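Local structure of DegT/DnrJ/EryC1/StrS aminotransferase (Brucella abortus 2308, 4QGR) at residues V44-F47 against E48-G52. The protein probably acts as a pyridoxal-phosphate-dependent aminotransferase of the DegT/DnrJ/EryC1/StrS family. Numbering follows the deposited sequence.
Sequences VAEF and EKKLG
Within helix 42-55, side chains one turn apart touch: the i to i+4 pairs E46–K50 and F47–L51 carry the contact. Four backbone hydrogen bonds establish the alpha-helical pitch: the N atoms of E48, K49, K50 and L51 reach the O atoms of V44, A45, E46 and F47, with N-H...O angles between 159° and 167°. The salt bridge is short, 2.6 Å from K50 NZ to E46 OE2, and uses the lone pair of OE2 that faces away from OE1. E46 runs extended, its CG anti to the backbone N, and lies alongside K50 pointing the same way; a bend at the last torsion of the lysine (chi4 145°) accompanies the approach of its ammonium group to the carboxylate. On the buried side, F47 and L51 also run side by side: L51 CD2 touches F47 CZ at 3.7 Å, while L51 CB sits over one ring face, 4.2 Å above the plane and displaced toward the rim. F195 meets the F47 ring edge-to-face, and L253 of helix 247-278 touches it as well. E48 leans along the preceding turn, its CG beside the backbone N and 3.4 Å from V44 O, then runs extended; its OE2 accepts a hydrogen bond from A62 N of strand 59-63 and forms a salt bridge with R222. The geometry is that of an amphipathic helix: E46 and K50 pair on the more exposed side while still touching L254 of helix 247-278, and F47 and L51 pack inward on F195, with the F47 side chain about 12 Å from the bound pyridoxal phosphate.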
ATOM      1  N   VAL A  44      16.794   1.576   0.146  1.00 14.24           N
ATOM      2  CA  VAL A  44      15.915   0.420  -0.004  1.00 14.61           C
ATOM      3  C   VAL A  44      16.726  -0.856  -0.269  1.00 14.93           C
ATOM      4  O   VAL A  44      16.647  -1.820   0.473  1.00 15.02           O
ATOM      5  CB  VAL A  44      14.813   0.645  -1.053  1.00 14.27           C
ATOM      6  CG1 VAL A  44      13.883  -0.548  -1.115  1.00 14.76           C
ATOM      7  CG2 VAL A  44      13.989   1.868  -0.681  1.00 13.95           C
ATOM      8  N   ALA A  45      17.555  -0.837  -1.296  1.00 16.50           N
ATOM      9  CA  ALA A  45      18.376  -1.998  -1.599  1.00 17.63           C
ATOM     10  C   ALA A  45      19.382  -2.309  -0.502  1.00 17.67           C
ATOM     11  O   ALA A  45      19.659  -3.478  -0.224  1.00 17.80           O
ATOM     12  CB  ALA A  45      19.068  -1.823  -2.939  1.00 18.07           C
ATOM     13  N   GLU A  46      19.918  -1.263   0.107  1.00 17.89           N
ATOM     14  CA  GLU A  46      20.833  -1.422   1.205  1.00 18.44           C
ATOM     15  C   GLU A  46      20.159  -2.179   2.347  1.00 16.47           C
ATOM     16  O   GLU A  46      20.737  -3.129   2.938  1.00 15.68           O
ATOM     17  CB  GLU A  46      21.376  -0.041   1.614  1.00 21.39           C
ATOM     18  CG  GLU A  46      22.369  -0.094   2.739  1.00 24.02           C
ATOM     19  CD  GLU A  46      22.821   1.287   3.226  1.00 27.51           C
ATOM     20  OE1 GLU A  46      22.416   2.346   2.638  1.00 28.42           O
ATOM     21  OE2 GLU A  46      23.553   1.265   4.249  1.00 28.54           O
ATOM     22  N   PHE A  47      18.938  -1.772   2.679  1.00 14.84           N
ATOM     23  CA  PHE A  47      18.215  -2.446   3.752  1.00 13.79           C
ATOM     24  C   PHE A  47      17.896  -3.900   3.347  1.00 13.82           C
ATOM     25  O   PHE A  47      18.032  -4.810   4.167  1.00 13.69           O
ATOM     26  CB  PHE A  47      16.967  -1.640   4.168  1.00 13.01           C
ATOM     27  CG  PHE A  47      16.075  -2.345   5.125  1.00 12.42           C
ATOM     28  CD1 PHE A  47      16.496  -2.596   6.425  1.00 12.31           C
ATOM     29  CD2 PHE A  47      14.812  -2.751   4.753  1.00 11.94           C
ATOM     30  CE1 PHE A  47      15.694  -3.253   7.306  1.00 11.80           C
ATOM     31  CE2 PHE A  47      13.999  -3.387   5.637  1.00 11.36           C
ATOM     32  CZ  PHE A  47      14.442  -3.632   6.936  1.00 11.60           C
ATOM     33  N   GLU A  48      17.490  -4.115   2.109  1.00 13.93           N
ATOM     34  CA  GLU A  48      17.169  -5.495   1.669  1.00 15.07           C
ATOM     35  C   GLU A  48      18.398  -6.397   1.884  1.00 15.91           C
ATOM     36  O   GLU A  48      18.284  -7.530   2.351  1.00 15.14           O
ATOM     37  CB  GLU A  48      16.752  -5.520   0.191  1.00 15.38           C
ATOM     38  CG  GLU A  48      15.370  -4.913  -0.085  1.00 15.12           C
ATOM     39  CD  GLU A  48      14.974  -4.891  -1.583  1.00 16.07           C
ATOM     40  OE1 GLU A  48      15.859  -4.951  -2.485  1.00 16.28           O
ATOM     41  OE2 GLU A  48      13.767  -4.806  -1.870  1.00 15.13           O
ATOM     42  N   LYS A  49      19.568  -5.891   1.528  1.00 17.90           N
ATOM     43  CA  LYS A  49      20.795  -6.687   1.680  1.00 18.63           C
ATOM     44  C   LYS A  49      21.169  -6.992   3.099  1.00 17.71           C
ATOM     45  O   LYS A  49      21.476  -8.127   3.442  1.00 16.29           O
ATOM     46  CB  LYS A  49      21.970  -5.988   1.003  1.00 21.85           C
ATOM     47  CG  LYS A  49      21.868  -6.202  -0.466  1.00 25.44           C
ATOM     48  CD  LYS A  49      22.649  -5.196  -1.271  1.00 29.34           C
ATOM     49  CE  LYS A  49      22.120  -5.224  -2.704  1.00 33.27           C
ATOM     50  NZ  LYS A  49      22.855  -4.269  -3.560  1.00 35.79           N
ATOM     51  N   LYS A  50      21.119  -5.964   3.937  1.00 17.24           N
ATOM     52  CA  LYS A  50      21.490  -6.110   5.337  1.00 17.13           C
ATOM     53  C   LYS A  50      20.481  -6.985   6.067  1.00 15.82           C
ATOM     54  O   LYS A  50      20.892  -7.888   6.824  1.00 15.84           O
ATOM     55  CB  LYS A  50      21.662  -4.750   6.010  1.00 18.06           C
ATOM     56  CG  LYS A  50      22.910  -4.049   5.490  1.00 20.34           C
ATOM     57  CD  LYS A  50      23.171  -2.677   6.100  1.00 22.07           C
ATOM     58  CE  LYS A  50      24.591  -2.223   5.697  1.00 24.70           C
ATOM     59  NZ  LYS A  50      24.627  -0.743   5.479  1.00 26.98           N
ATOM     60  N   LEU A  51      19.191  -6.807   5.782  1.00 14.97           N
ATOM     61  CA  LEU A  51      18.175  -7.680   6.396  1.00 14.45           C
ATOM     62  C   LEU A  51      18.315  -9.126   5.896  1.00 14.34           C
ATOM     63  O   LEU A  51      18.231 -10.092   6.674  1.00 13.62           O
ATOM     64  CB  LEU A  51      16.759  -7.196   6.134  1.00 14.03           C
ATOM     65  CG  LEU A  51      15.643  -7.937   6.870  1.00 13.72           C
ATOM     66  CD1 LEU A  51      15.826  -7.938   8.378  1.00 13.97           C
ATOM     67  CD2 LEU A  51      14.280  -7.350   6.486  1.00 13.53           C
ATOM     68  N   GLY A  52      18.636  -9.277   4.619  1.00 15.22           N
ATOM     69  CA  GLY A  52      18.878 -10.621   4.046  1.00 15.89           C
ATOM     70  C   GLY A  52      19.989 -11.383   4.789  1.00 17.09           C
ATOM     71  O   GLY A  52      19.831 -12.552   5.130  1.00 17.45           O
TER